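Local structure of carbohydrate oxidase (Microdochium nivale, 3RJA) at residues 335-340 against 411-416; 42-47 against 88-93; 183-188 against 448-453; 123-128 against 202-207. The protein oxidises the C1 hydroxyl of mono-, oligo- and polysaccharides to the lactone, using FAD and reducing molecular oxygen to hydrogen peroxide. All blocks are in the same frame, centred on the assembly; numbering follows the deposited sequence.

Interaction 3 is the buried contact of the four, joining helix 181-190 to the C-terminal helix 447-457 through a cation-pi stack and leucine packing. The other three are partly buried. Interaction 1 also pairs two helices, but with a single amide-to-carbonyl hydrogen bond and a modest apolar patch; its centre lies about 44 Å from that of interaction 2, on the opposite side of the chain's centre. Interaction 2 joins loop segments near FAD and the bound sugar analogue by van der Waals packing and a water bridge. Interaction 4 combines backbone bonds between strands with a side-on grip of Arg125 on Thr204, and its strand 196-206 directly follows helix 181-190 of interaction 3.

Interaction 1. Residues 335-340 against 411-416; sequences KNFVDY and NSVTKA
Asn336 and Ser412 form the polar part of this helix-helix contact. CG of Asn336 is anti to the carbonyl carbon (chi1 -64°), which directs the amide at the other helix, and Asn336 ND2 donates to Ser412 O at 3.0 Å. Ser412 O lies close to the amide plane of Asn336, though the N-H...O angle, 145°, is bent. Lys415 crosses the same amide with its aliphatic chain, bringing CE to 3.4 Å from Asn336 ND2, while Ala416 CB approaches ND2 from 3.7 Å. An alanine in place of Asn336 would probably leave Ser412 O without this donor and open a gap beside Lys415 CE. The apolar part is smaller: Val413 CG2 meets the edge of the Phe337 ring, 3.9 Å from CD2, the two side chains running side by side. Ser412 OG, 3.6 Å from Phe337 CA, bonds back to Trp409 O within its own helix. Trp409 stacks on both Phe337 and Tyr340, Val338 packs on helix 223-239 and Val413 rests on strand 318-326.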
loop_
_atom_site.group_PDB
_atom_site.type_symbol
_atom_site.label_atom_id
_atom_site.label_comp_id
_atom_site.label_asym_id
_atom_site.label_seq_id
_atom_site.Cartn_x
_atom_site.Cartn_y
_atom_site.Cartn_z
ATOM N N LYS A 335 13.916 11.765 -19.311
ATOM C CA LYS A 335 14.031 13.080 -19.929
ATOM C C LYS A 335 12.729 13.849 -19.753
ATOM O O LYS A 335 12.751 14.993 -19.327
ATOM C CB LYS A 335 14.411 12.964 -21.424
ATOM C CG LYS A 335 14.837 14.326 -22.057
ATOM C CD LYS A 335 14.956 14.221 -23.602
ATOM C CE LYS A 335 15.679 12.920 -24.031
ATOM N NZ LYS A 335 15.873 12.763 -25.507
ATOM N N ASN A 336 11.600 13.206 -20.069
ATOM C CA ASN A 336 10.289 13.854 -19.982
ATOM C C ASN A 336 9.964 14.100 -18.517
ATOM O O ASN A 336 9.438 15.144 -18.174
ATOM C CB ASN A 336 9.188 12.977 -20.607
ATOM C CG ASN A 336 9.380 12.763 -22.093
ATOM O OD1 ASN A 336 10.162 13.475 -22.721
ATOM N ND2 ASN A 336 8.673 11.781 -22.669
ATOM N N PHE A 337 10.293 13.140 -17.659
ATOM C CA PHE A 337 10.028 13.276 -16.224
ATOM C C PHE A 337 10.706 14.530 -15.654
ATOM O O PHE A 337 10.081 15.331 -14.969
ATOM C CB PHE A 337 10.493 12.021 -15.463
ATOM C CG PHE A 337 10.311 12.113 -13.969
ATOM C CD1 PHE A 337 11.297 12.678 -13.162
ATOM C CD2 PHE A 337 9.167 11.626 -13.373
ATOM C CE1 PHE A 337 11.148 12.762 -11.772
ATOM C CE2 PHE A 337 9.006 11.709 -11.981
ATOM C CZ PHE A 337 9.998 12.272 -11.189
ATOM N N VAL A 338 11.999 14.675 -15.940
ATOM C CA VAL A 338 12.808 15.799 -15.459
ATOM C C VAL A 338 12.400 17.157 -16.081
ATOM O O VAL A 338 12.437 18.178 -15.382
ATOM C CB VAL A 338 14.318 15.487 -15.623
ATOM C CG1 VAL A 338 15.184 16.712 -15.328
ATOM C CG2 VAL A 338 14.716 14.305 -14.670
ATOM N N ASP A 339 12.011 17.157 -17.366
ATOM C CA ASP A 339 11.459 18.365 -18.018
ATOM C C ASP A 339 10.260 18.921 -17.217
ATOM O O ASP A 339 10.234 20.103 -16.847
ATOM C CB ASP A 339 11.056 18.066 -19.473
ATOM C CG ASP A 339 12.254 18.105 -20.451
ATOM O OD1 ASP A 339 13.345 18.606 -20.107
ATOM O OD2 ASP A 339 12.094 17.632 -21.584
ATOM N N TYR A 340 9.298 18.034 -16.919
ATOM C CA TYR A 340 8.100 18.377 -16.155
ATOM C C TYR A 340 8.451 18.778 -14.728
ATOM O O TYR A 340 7.938 19.751 -14.204
ATOM C CB TYR A 340 7.171 17.150 -16.140
ATOM C CG TYR A 340 5.711 17.448 -15.862
ATOM C CD1 TYR A 340 5.217 17.490 -14.559
ATOM C CD2 TYR A 340 4.825 17.683 -16.913
ATOM C CE1 TYR A 340 3.854 17.760 -14.311
ATOM C CE2 TYR A 340 3.478 17.927 -16.688
ATOM C CZ TYR A 340 3.001 17.964 -15.381
ATOM O OH TYR A 340 1.669 18.229 -15.165
ATOM N N ASN A 411 1.809 11.160 -17.482
ATOM C CA ASN A 411 1.773 11.105 -18.940
ATOM C C ASN A 411 3.169 11.370 -19.515
ATOM O O ASN A 411 3.573 10.747 -20.508
ATOM C CB ASN A 411 0.750 12.107 -19.495
ATOM C CG ASN A 411 0.945 12.376 -20.984
ATOM O OD1 ASN A 411 0.542 11.571 -21.831
ATOM N ND2 ASN A 411 1.579 13.518 -21.311
ATOM N N SER A 412 3.910 12.273 -18.866
ATOM C CA SER A 412 5.288 12.556 -19.295
ATOM C C SER A 412 6.114 11.270 -19.380
ATOM O O SER A 412 6.928 11.137 -20.290
ATOM C CB SER A 412 5.975 13.618 -18.417
ATOM O OG SER A 412 6.628 13.037 -17.301
ATOM N N VAL A 413 5.887 10.319 -18.458
ATOM C CA VAL A 413 6.621 9.050 -18.472
ATOM C C VAL A 413 5.993 8.038 -19.433
ATOM O O VAL A 413 6.704 7.407 -20.224
ATOM C CB VAL A 413 6.775 8.427 -17.034
ATOM C CG1 VAL A 413 7.391 7.022 -17.080
ATOM C CG2 VAL A 413 7.604 9.309 -16.145
ATOM N N THR A 414 4.666 7.895 -19.396
ATOM C CA THR A 414 4.004 6.802 -20.133
ATOM C C THR A 414 4.030 6.993 -21.636
ATOM O O THR A 414 4.122 6.000 -22.395
ATOM C CB THR A 414 2.552 6.492 -19.653
ATOM O OG1 THR A 414 1.699 7.628 -19.825
ATOM C CG2 THR A 414 2.539 6.060 -18.176
ATOM N N LYS A 415 3.959 8.255 -22.070
ATOM C CA LYS A 415 4.040 8.528 -23.489
ATOM C C LYS A 415 5.380 8.011 -24.041
ATOM O O LYS A 415 5.463 7.701 -25.219
ATOM C CB LYS A 415 3.815 10.015 -23.802
ATOM C CG LYS A 415 4.999 10.946 -23.496
ATOM C CD LYS A 415 4.631 12.388 -23.799
ATOM C CE LYS A 415 5.887 13.253 -23.808
ATOM N NZ LYS A 415 5.612 14.731 -23.781
ATOM N N ALA A 416 6.399 7.859 -23.180
ATOM C CA ALA A 416 7.733 7.430 -23.651
ATOM C C ALA A 416 7.949 5.916 -23.646
ATOM O O ALA A 416 9.028 5.431 -24.009
ATOM C CB ALA A 416 8.812 8.101 -22.863
#

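Interaction 2. Residues 42-47 against 88-93; sequences QTQTTA and LDRMID. With ABL ((2R,3R,4R,5R)-4,5-dihydroxy-2-(hydroxymethyl)-6-oxopiperidin-3-yl beta-D-glucopyranoside), chain H; TRS (2-amino-2-hydroxymethyl-propane-1,3-diol), chain I.
Thr43 and Met91 pack closely where the type I beta turn Leu88-Met91, following strand 84-87 of the parallel sheet in the FAD-binding domain, meets the chain leaving strand 39-42. Met91 CG lies 3.2 Å from Thr43 O, and Met91 SD is equally near Thr43 OG1. A bend at the last torsion (chi3 75°) carries CE against the backbone of Gln44 and Thr45. Leu88 CD2 reaches 3.4 Å from Thr43 OG1, and the Leu88 side chain also touches FAD. Gln42, which lines the pocket of the bound sugar analogue, crosses Arg90 with their CG atoms 3.9 Å apart, while Arg90 NH1 is salt-bridged to Asp89 OD1 and NH2 to Asp21. Farther out the segments are joined less directly. One water donates to Thr43 O and accepts from Arg90 N, bridging the backbones. Tris, probably from the crystallisation liquor, also links them: its amine donates to Gln44 OE1 and Arg90 O, and Ile92 N gives its hydrogen almost straight (169°) to Tris O2 at 3.0 Å.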
loop_
_atom_site.group_PDB
_atom_site.type_symbol
_atom_site.label_atom_id
_atom_site.label_comp_id
_atom_site.label_asym_id
_atom_site.label_seq_id
_atom_site.Cartn_x
_atom_site.Cartn_y
_atom_site.Cartn_z
ATOM N N GLN A 42 -20.058 -2.638 12.707
ATOM C CA GLN A 42 -18.785 -2.507 13.417
ATOM C C GLN A 42 -18.496 -3.874 14.060
ATOM O O GLN A 42 -18.915 -4.141 15.205
ATOM C CB GLN A 42 -18.875 -1.410 14.473
ATOM C CG GLN A 42 -17.518 -0.981 15.052
ATOM C CD GLN A 42 -17.661 -0.083 16.269
ATOM O OE1 GLN A 42 -17.584 1.161 16.168
ATOM N NE2 GLN A 42 -17.863 -0.692 17.417
ATOM N N THR A 43 -17.822 -4.745 13.308
ATOM C CA THR A 43 -17.746 -6.159 13.670
ATOM C C THR A 43 -16.740 -6.445 14.776
ATOM O O THR A 43 -15.711 -5.786 14.854
ATOM C CB THR A 43 -17.390 -7.040 12.447
ATOM O OG1 THR A 43 -16.152 -6.601 11.860
ATOM C CG2 THR A 43 -18.519 -7.000 11.400
ATOM N N GLN A 44 -17.004 -7.475 15.573
ATOM C CA GLN A 44 -16.093 -7.900 16.630
ATOM C C GLN A 44 -15.535 -9.309 16.382
ATOM O O GLN A 44 -14.477 -9.667 16.901
ATOM C CB GLN A 44 -16.806 -7.845 18.010
ATOM C CG GLN A 44 -17.104 -6.419 18.485
ATOM C CD GLN A 44 -15.837 -5.633 18.908
ATOM O OE1 GLN A 44 -14.794 -6.228 19.213
ATOM N NE2 GLN A 44 -15.926 -4.303 18.913
ATOM N N THR A 45 -16.231 -10.108 15.587
ATOM C CA THR A 45 -15.846 -11.507 15.378
ATOM C C THR A 45 -15.986 -11.910 13.904
ATOM O O THR A 45 -16.646 -11.203 13.118
ATOM C CB THR A 45 -16.797 -12.450 16.136
ATOM O OG1 THR A 45 -18.111 -12.346 15.554
ATOM C CG2 THR A 45 -16.853 -12.122 17.664
ATOM N N THR A 46 -15.426 -13.073 13.550
ATOM C CA THR A 46 -15.585 -13.628 12.214
ATOM C C THR A 46 -17.069 -13.845 11.883
ATOM O O THR A 46 -17.531 -13.515 10.768
ATOM C CB THR A 46 -14.766 -14.923 12.039
ATOM O OG1 THR A 46 -13.384 -14.622 12.301
ATOM C CG2 THR A 46 -14.885 -15.478 10.589
ATOM N N ALA A 47 -17.818 -14.344 12.872
ATOM C CA ALA A 47 -19.231 -14.617 12.740
ATOM C C ALA A 47 -20.031 -13.348 12.387
ATOM O O ALA A 47 -20.984 -13.404 11.590
ATOM C CB ALA A 47 -19.761 -15.263 14.053
ATOM N N LEU A 88 -13.872 -2.736 10.241
ATOM C CA LEU A 88 -13.084 -3.805 10.875
ATOM C C LEU A 88 -12.149 -3.333 11.987
ATOM O O LEU A 88 -11.580 -4.157 12.719
ATOM C CB LEU A 88 -12.264 -4.575 9.819
ATOM C CG LEU A 88 -13.030 -5.348 8.742
ATOM C CD1 LEU A 88 -12.085 -5.877 7.617
ATOM C CD2 LEU A 88 -13.848 -6.516 9.347
ATOM N N ASP A 89 -11.995 -2.019 12.117
ATOM C CA ASP A 89 -10.892 -1.462 12.881
ATOM C C ASP A 89 -10.951 -1.624 14.421
ATOM O O ASP A 89 -10.052 -1.130 15.130
ATOM C CB ASP A 89 -10.618 -0.007 12.446
ATOM C CG ASP A 89 -11.376 1.019 13.285
ATOM O OD1 ASP A 89 -12.517 0.735 13.702
ATOM O OD2 ASP A 89 -10.824 2.127 13.503
ATOM N N ARG A 90 -11.969 -2.301 14.957
ATOM C CA ARG A 90 -11.983 -2.618 16.394
ATOM C C ARG A 90 -11.475 -4.048 16.599
ATOM O O ARG A 90 -11.311 -4.494 17.729
ATOM C CB ARG A 90 -13.380 -2.463 17.022
ATOM C CG ARG A 90 -14.043 -1.096 16.875
ATOM C CD ARG A 90 -13.143 0.061 17.339
ATOM N NE ARG A 90 -13.942 1.233 17.685
ATOM C CZ ARG A 90 -14.420 2.093 16.791
ATOM N NH1 ARG A 90 -14.173 1.916 15.497
ATOM N NH2 ARG A 90 -15.143 3.132 17.185
ATOM N N MET A 91 -11.246 -4.765 15.494
ATOM C CA MET A 91 -10.685 -6.123 15.551
ATOM C C MET A 91 -9.167 -6.022 15.320
ATOM O O MET A 91 -8.676 -6.060 14.178
ATOM C CB MET A 91 -11.337 -7.043 14.516
ATOM C CG MET A 91 -12.868 -7.190 14.667
ATOM S SD MET A 91 -13.567 -7.971 13.201
ATOM C CE MET A 91 -13.010 -9.646 13.527
ATOM N N ILE A 92 -8.427 -5.892 16.411
ATOM C CA ILE A 92 -7.057 -5.426 16.329
ATOM C C ILE A 92 -6.011 -6.387 16.880
ATOM O O ILE A 92 -4.834 -6.052 16.904
ATOM C CB ILE A 92 -6.906 -4.047 17.093
ATOM C CG1 ILE A 92 -7.257 -4.203 18.578
ATOM C CG2 ILE A 92 -7.744 -2.960 16.418
ATOM C CD1 ILE A 92 -6.844 -2.972 19.449
ATOM N N ASP A 93 -6.422 -7.557 17.351
ATOM C CA ASP A 93 -5.485 -8.404 18.101
ATOM C C ASP A 93 -4.582 -9.265 17.240
ATOM O O ASP A 93 -5.007 -9.782 16.202
ATOM C CB ASP A 93 -6.261 -9.349 19.002
ATOM C CG ASP A 93 -7.044 -8.606 20.075
ATOM O OD1 ASP A 93 -6.691 -7.455 20.402
ATOM O OD2 ASP A 93 -8.016 -9.179 20.575
HETATM C C1A ABL H . -22.200 3.334 17.529
HETATM O O1A ABL H . -22.317 4.203 16.633
HETATM C C2A ABL H . -22.625 3.607 18.973
HETATM O O2A ABL H . -22.505 5.012 19.178
HETATM C C3A ABL H . -21.679 2.906 19.962
HETATM O O3A ABL H . -22.204 3.094 21.289
HETATM C C4A ABL H . -21.612 1.435 19.663
HETATM O O1 ABL H . -20.722 0.776 20.584
HETATM C C5A ABL H . -20.928 1.340 18.273
HETATM N N5 ABL H . -21.681 2.114 17.269
HETATM C C6A ABL H . -20.921 -0.129 17.790
HETATM O O6A ABL H . -22.098 -0.796 18.206
HETATM C C1 ABL H . -21.193 -0.226 21.519
HETATM C C2 ABL H . -19.988 -0.765 22.315
HETATM O O2 ABL H . -19.022 -1.345 21.432
HETATM C C3 ABL H . -20.443 -1.809 23.326
HETATM O O3 ABL H . -19.332 -2.104 24.153
HETATM C C4 ABL H . -21.663 -1.287 24.148
HETATM O O4 ABL H . -22.210 -2.342 24.926
HETATM C C5 ABL H . -22.746 -0.725 23.220
HETATM O O5 ABL H . -22.131 0.303 22.429
HETATM C C6 ABL H . -24.011 -0.230 23.934
HETATM O O6 ABL H . -23.799 0.743 24.924
HETATM C C TRS I . -11.613 -7.753 20.243
HETATM C C1 TRS I . -12.464 -8.886 19.726
HETATM C C2 TRS I . -10.347 -8.041 19.450
HETATM C C3 TRS I . -11.491 -7.559 21.751
HETATM N N TRS I . -12.215 -6.521 19.715
HETATM O O1 TRS I . -12.460 -8.783 18.308
HETATM O O2 TRS I . -9.792 -6.849 18.932
HETATM O O3 TRS I . -11.222 -6.196 22.043
HETATM O O HOH W 1 -14.513 -3.480 13.939
#

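Interaction 3. Residues 183-188 against 448-453; sequences LFWGIK and ARLQKL
Gly186 and Leu450 are the closest CA pair (6.6 Å) of two helices that cross at -120°, their local axes 10.5 Å apart. Glycine matters here, because a CB would collide with Leu453 CD2, which instead sits 3.6 Å from Gly186 CA. Trp185 and Arg449 form the main side-chain pairing. CG of Trp185 lies anti to the backbone N (chi1 -176°), turning the indole toward the other helix, and the extended arginine runs across one face with its guanidinium flat on the rings (planes 3° apart). Arg449 CZ stands 3.5 Å from the centroid of the five-membered ring, a cation-pi interaction, and CD makes a CH-pi contact over the six-membered ring. Leu450 CD2 touches Trp185 CZ3 at 3.4 Å. Replacing Trp185 with an alanine is likely to strip the Arg449 guanidinium of its flat support and open a gap beside Leu450. Trp185 NE1 is bonded to Ala373 O. Helix 181-190 lies between helix 447-457 and an antiparallel sheet, with Leu183 on strand 172-176 and Ile187 on strand 160-166.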
loop_
_atom_site.group_PDB
_atom_site.type_symbol
_atom_site.label_atom_id
_atom_site.label_comp_id
_atom_site.label_asym_id
_atom_site.label_seq_id
_atom_site.Cartn_x
_atom_site.Cartn_y
_atom_site.Cartn_z
ATOM N N LEU A 183 -7.463 -19.435 -4.497
ATOM C CA LEU A 183 -7.967 -18.300 -3.727
ATOM C C LEU A 183 -6.787 -17.566 -3.092
ATOM O O LEU A 183 -6.703 -16.334 -3.160
ATOM C CB LEU A 183 -8.931 -18.763 -2.641
ATOM C CG LEU A 183 -9.517 -17.706 -1.702
ATOM C CD1 LEU A 183 -10.137 -16.536 -2.471
ATOM C CD2 LEU A 183 -10.557 -18.345 -0.765
ATOM N N PHE A 184 -5.891 -18.348 -2.491
ATOM C CA PHE A 184 -4.662 -17.864 -1.849
ATOM C C PHE A 184 -3.847 -16.959 -2.792
ATOM O O PHE A 184 -3.353 -15.887 -2.390
ATOM C CB PHE A 184 -3.825 -19.069 -1.383
ATOM C CG PHE A 184 -2.716 -18.725 -0.442
ATOM C CD1 PHE A 184 -2.976 -18.039 0.749
ATOM C CD2 PHE A 184 -1.421 -19.094 -0.729
ATOM C CE1 PHE A 184 -1.952 -17.714 1.620
ATOM C CE2 PHE A 184 -0.391 -18.786 0.131
ATOM C CZ PHE A 184 -0.658 -18.123 1.324
ATOM N N TRP A 185 -3.733 -17.388 -4.046
ATOM C CA TRP A 185 -2.998 -16.650 -5.070
ATOM C C TRP A 185 -3.628 -15.261 -5.300
ATOM O O TRP A 185 -2.926 -14.233 -5.298
ATOM C CB TRP A 185 -2.994 -17.475 -6.377
ATOM C CG TRP A 185 -2.199 -16.893 -7.511
ATOM C CD1 TRP A 185 -0.872 -17.100 -7.763
ATOM C CD2 TRP A 185 -2.669 -16.019 -8.549
ATOM N NE1 TRP A 185 -0.493 -16.420 -8.895
ATOM C CE2 TRP A 185 -1.570 -15.755 -9.405
ATOM C CE3 TRP A 185 -3.915 -15.456 -8.860
ATOM C CZ2 TRP A 185 -1.679 -14.948 -10.561
ATOM C CZ3 TRP A 185 -4.030 -14.656 -10.034
ATOM C CH2 TRP A 185 -2.914 -14.394 -10.840
ATOM N N GLY A 186 -4.958 -15.241 -5.480
ATOM C CA GLY A 186 -5.697 -13.996 -5.625
ATOM C C GLY A 186 -5.652 -13.105 -4.400
ATOM O O GLY A 186 -5.580 -11.880 -4.529
ATOM N N ILE A 187 -5.704 -13.701 -3.200
ATOM C CA ILE A 187 -5.695 -12.894 -1.988
ATOM C C ILE A 187 -4.359 -12.144 -1.904
ATOM O O ILE A 187 -4.309 -10.967 -1.474
ATOM C CB ILE A 187 -5.930 -13.745 -0.708
ATOM C CG1 ILE A 187 -7.365 -14.301 -0.650
ATOM C CG2 ILE A 187 -5.559 -12.997 0.568
ATOM C CD1 ILE A 187 -8.490 -13.300 -0.603
ATOM N N LYS A 188 -3.300 -12.814 -2.362
ATOM C CA LYS A 188 -1.956 -12.254 -2.304
ATOM C C LYS A 188 -1.623 -11.307 -3.457
ATOM O O LYS A 188 -0.783 -11.601 -4.318
ATOM C CB LYS A 188 -0.898 -13.346 -2.108
ATOM C CG LYS A 188 -0.986 -13.996 -0.735
ATOM C CD LYS A 188 0.012 -15.152 -0.532
ATOM C CE LYS A 188 1.444 -14.618 -0.618
ATOM N NZ LYS A 188 2.395 -15.641 -0.209
ATOM N N ALA A 448 -5.952 -11.665 -16.493
ATOM C CA ALA A 448 -6.805 -12.720 -17.069
ATOM C C ALA A 448 -7.071 -13.842 -16.060
ATOM O O ALA A 448 -8.201 -14.285 -15.917
ATOM C CB ALA A 448 -6.199 -13.293 -18.391
ATOM N N ARG A 449 -6.044 -14.303 -15.367
ATOM C CA ARG A 449 -6.242 -15.284 -14.297
ATOM C C ARG A 449 -7.145 -14.744 -13.156
ATOM O O ARG A 449 -8.014 -15.476 -12.636
ATOM C CB ARG A 449 -4.892 -15.750 -13.745
ATOM C CG ARG A 449 -4.990 -16.865 -12.730
ATOM C CD ARG A 449 -3.628 -17.448 -12.349
ATOM N NE ARG A 449 -3.757 -18.240 -11.115
ATOM C CZ ARG A 449 -2.789 -18.962 -10.554
ATOM N NH1 ARG A 449 -1.589 -19.013 -11.112
ATOM N NH2 ARG A 449 -3.031 -19.647 -9.438
ATOM N N LEU A 450 -6.972 -13.465 -12.814
ATOM C CA LEU A 450 -7.765 -12.828 -11.752
ATOM C C LEU A 450 -9.250 -12.753 -12.127
ATOM O O LEU A 450 -10.119 -12.941 -11.268
ATOM C CB LEU A 450 -7.202 -11.429 -11.423
ATOM C CG LEU A 450 -5.884 -11.466 -10.613
ATOM C CD1 LEU A 450 -5.265 -10.086 -10.524
ATOM C CD2 LEU A 450 -6.093 -12.030 -9.198
ATOM N N GLN A 451 -9.527 -12.498 -13.416
ATOM C CA GLN A 451 -10.911 -12.426 -13.950
ATOM C C GLN A 451 -11.647 -13.772 -13.862
ATOM O O GLN A 451 -12.844 -13.821 -13.516
ATOM C CB GLN A 451 -10.923 -11.917 -15.405
ATOM C CG GLN A 451 -10.574 -10.441 -15.548
ATOM C CD GLN A 451 -10.492 -9.957 -16.995
ATOM O OE1 GLN A 451 -10.660 -8.765 -17.269
ATOM N NE2 GLN A 451 -10.193 -10.857 -17.907
ATOM N N LYS A 452 -10.928 -14.852 -14.161
ATOM C CA LYS A 452 -11.445 -16.207 -13.983
ATOM C C LYS A 452 -11.717 -16.487 -12.491
ATOM O O LYS A 452 -12.802 -16.951 -12.108
ATOM C CB LYS A 452 -10.456 -17.231 -14.563
ATOM C CG LYS A 452 -10.191 -17.061 -16.073
ATOM C CD LYS A 452 -9.775 -18.384 -16.740
ATOM C CE LYS A 452 -9.238 -18.160 -18.143
ATOM N NZ LYS A 452 -8.723 -19.435 -18.760
ATOM N N LEU A 453 -10.724 -16.204 -11.652
ATOM C CA LEU A 453 -10.868 -16.419 -10.201
ATOM C C LEU A 453 -12.031 -15.585 -9.611
ATOM O O LEU A 453 -12.711 -16.013 -8.679
ATOM C CB LEU A 453 -9.555 -16.067 -9.495
ATOM C CG LEU A 453 -9.393 -16.542 -8.074
ATOM C CD1 LEU A 453 -9.228 -18.085 -8.060
ATOM C CD2 LEU A 453 -8.149 -15.868 -7.511
#

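Interaction 4. Residues 123-128 against 202-207; sequences YGRAIS and LATFPA
Arg125 turns side-on to Thr204, its chain bent at chi2 and chi3 and crossing the threonine at about a right angle. Arg125 NE donates to Thr204 OG1 at 2.8 Å with an angle of 164°, the oxygen lying in the guanidinium plane. Arg125 NH2 reaches Thr204 O at 2.8 Å from well above the carbonyl plane, so the residue is held at two atoms; Thr204 OG1 is also bonded to Gly102 O. One face of the guanidinium covers the Phe205-Pro206 peptide. The Phe205 ring, with CG between its backbone N and carbonyl carbon (chi1 52°), leans toward the facing strand: Ala126 O sits over one face of the ring, and Ala126 CB lies 3.5 Å from Phe205 CE1. Ile127 CD1 meets Leu202 CD1 at 3.7 Å. Between the backbones, Ala126 and Phe205 exchange both hydrogen bonds, and Ala207 N donates to Gly124 O at 3.0 Å. In this antiparallel pairing the short strand 125-126 of the FAD-binding domain joins the end of strand 196-206 in the six-stranded antiparallel sheet.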
loop_
_atom_site.group_PDB
_atom_site.type_symbol
_atom_site.label_atom_id
_atom_site.label_comp_id
_atom_site.label_asym_id
_atom_site.label_seq_id
_atom_site.Cartn_x
_atom_site.Cartn_y
_atom_site.Cartn_z
ATOM N N TYR A 123 6.622 -10.255 21.422
ATOM C CA TYR A 123 7.267 -11.481 20.896
ATOM C C TYR A 123 8.688 -11.371 20.344
ATOM O O TYR A 123 9.288 -12.378 19.979
ATOM C CB TYR A 123 6.374 -12.160 19.860
ATOM C CG TYR A 123 4.959 -12.450 20.323
ATOM C CD1 TYR A 123 4.704 -13.437 21.283
ATOM C CD2 TYR A 123 3.863 -11.767 19.763
ATOM C CE1 TYR A 123 3.394 -13.735 21.682
ATOM C CE2 TYR A 123 2.540 -12.048 20.172
ATOM C CZ TYR A 123 2.325 -13.038 21.125
ATOM O OH TYR A 123 1.044 -13.326 21.529
ATOM N N GLY A 124 9.216 -10.160 20.295
ATOM C CA GLY A 124 10.514 -9.904 19.718
ATOM C C GLY A 124 10.578 -10.127 18.212
ATOM O O GLY A 124 11.631 -10.502 17.707
ATOM N N ARG A 125 9.470 -9.882 17.497
ATOM C CA ARG A 125 9.365 -10.263 16.075
ATOM C C ARG A 125 8.977 -9.076 15.187
ATOM O O ARG A 125 8.517 -8.028 15.690
ATOM C CB ARG A 125 8.360 -11.408 15.879
ATOM C CG ARG A 125 8.562 -12.680 16.753
ATOM C CD ARG A 125 9.827 -13.432 16.403
ATOM N NE ARG A 125 9.758 -14.079 15.090
ATOM C CZ ARG A 125 10.636 -14.980 14.645
ATOM N NH1 ARG A 125 11.662 -15.373 15.419
ATOM N NH2 ARG A 125 10.483 -15.511 13.430
ATOM N N ALA A 126 9.187 -9.243 13.876
ATOM C CA ALA A 126 8.986 -8.181 12.916
ATOM C C ALA A 126 8.458 -8.727 11.593
ATOM O O ALA A 126 8.634 -9.905 11.280
ATOM C CB ALA A 126 10.303 -7.416 12.675
ATOM N N ILE A 127 7.793 -7.854 10.844
ATOM C CA ILE A 127 7.385 -8.098 9.464
ATOM C C ILE A 127 7.728 -6.885 8.637
ATOM O O ILE A 127 7.671 -5.745 9.121
ATOM C CB ILE A 127 5.852 -8.366 9.358
ATOM C CG1 ILE A 127 5.503 -9.715 9.996
ATOM C CG2 ILE A 127 5.355 -8.332 7.873
ATOM C CD1 ILE A 127 4.050 -9.843 10.280
ATOM N N SER A 128 8.088 -7.135 7.379
ATOM C CA SER A 128 8.381 -6.077 6.445
ATOM C C SER A 128 7.071 -5.491 5.873
ATOM O O SER A 128 6.379 -6.168 5.096
ATOM C CB SER A 128 9.263 -6.640 5.310
ATOM O OG SER A 128 9.471 -5.681 4.291
ATOM N N LEU A 202 0.679 -15.013 9.341
ATOM C CA LEU A 202 1.856 -14.262 8.862
ATOM C C LEU A 202 3.157 -14.804 9.406
ATOM O O LEU A 202 3.296 -14.918 10.633
ATOM C CB LEU A 202 1.745 -12.783 9.286
ATOM C CG LEU A 202 0.492 -11.998 8.859
ATOM C CD1 LEU A 202 0.544 -10.523 9.378
ATOM C CD2 LEU A 202 0.315 -12.026 7.333
ATOM N N ALA A 203 4.109 -15.098 8.517
ATOM C CA ALA A 203 5.474 -15.463 8.924
ATOM C C ALA A 203 6.155 -14.202 9.432
ATOM O O ALA A 203 5.991 -13.138 8.828
ATOM C CB ALA A 203 6.287 -16.038 7.719
ATOM N N THR A 204 6.928 -14.315 10.512
ATOM C CA THR A 204 7.661 -13.167 11.050
ATOM C C THR A 204 9.163 -13.495 11.064
ATOM O O THR A 204 9.527 -14.666 10.912
ATOM C CB THR A 204 7.199 -12.804 12.479
ATOM O OG1 THR A 204 7.569 -13.859 13.396
ATOM C CG2 THR A 204 5.696 -12.585 12.511
ATOM N N PHE A 205 10.008 -12.470 11.231
ATOM C CA PHE A 205 11.452 -12.647 11.495
ATOM C C PHE A 205 11.846 -12.006 12.846
ATOM O O PHE A 205 11.114 -11.136 13.351
ATOM C CB PHE A 205 12.333 -12.118 10.342
ATOM C CG PHE A 205 12.028 -10.687 9.904
ATOM C CD1 PHE A 205 12.720 -9.595 10.459
ATOM C CD2 PHE A 205 11.113 -10.446 8.869
ATOM C CE1 PHE A 205 12.465 -8.285 10.039
ATOM C CE2 PHE A 205 10.849 -9.160 8.423
ATOM C CZ PHE A 205 11.515 -8.062 9.011
ATOM N N PRO A 206 12.993 -12.439 13.440
ATOM C CA PRO A 206 13.429 -11.807 14.698
ATOM C C PRO A 206 13.641 -10.316 14.449
ATOM O O PRO A 206 14.218 -9.937 13.418
ATOM C CB PRO A 206 14.770 -12.508 15.029
ATOM C CG PRO A 206 14.786 -13.779 14.191
ATOM C CD PRO A 206 13.953 -13.455 12.957
ATOM N N ALA A 207 13.148 -9.491 15.367
ATOM C CA ALA A 207 13.258 -8.047 15.243
ATOM C C ALA A 207 14.738 -7.684 15.183
ATOM O O ALA A 207 15.470 -8.051 16.068
ATOM C CB ALA A 207 12.560 -7.355 16.429
#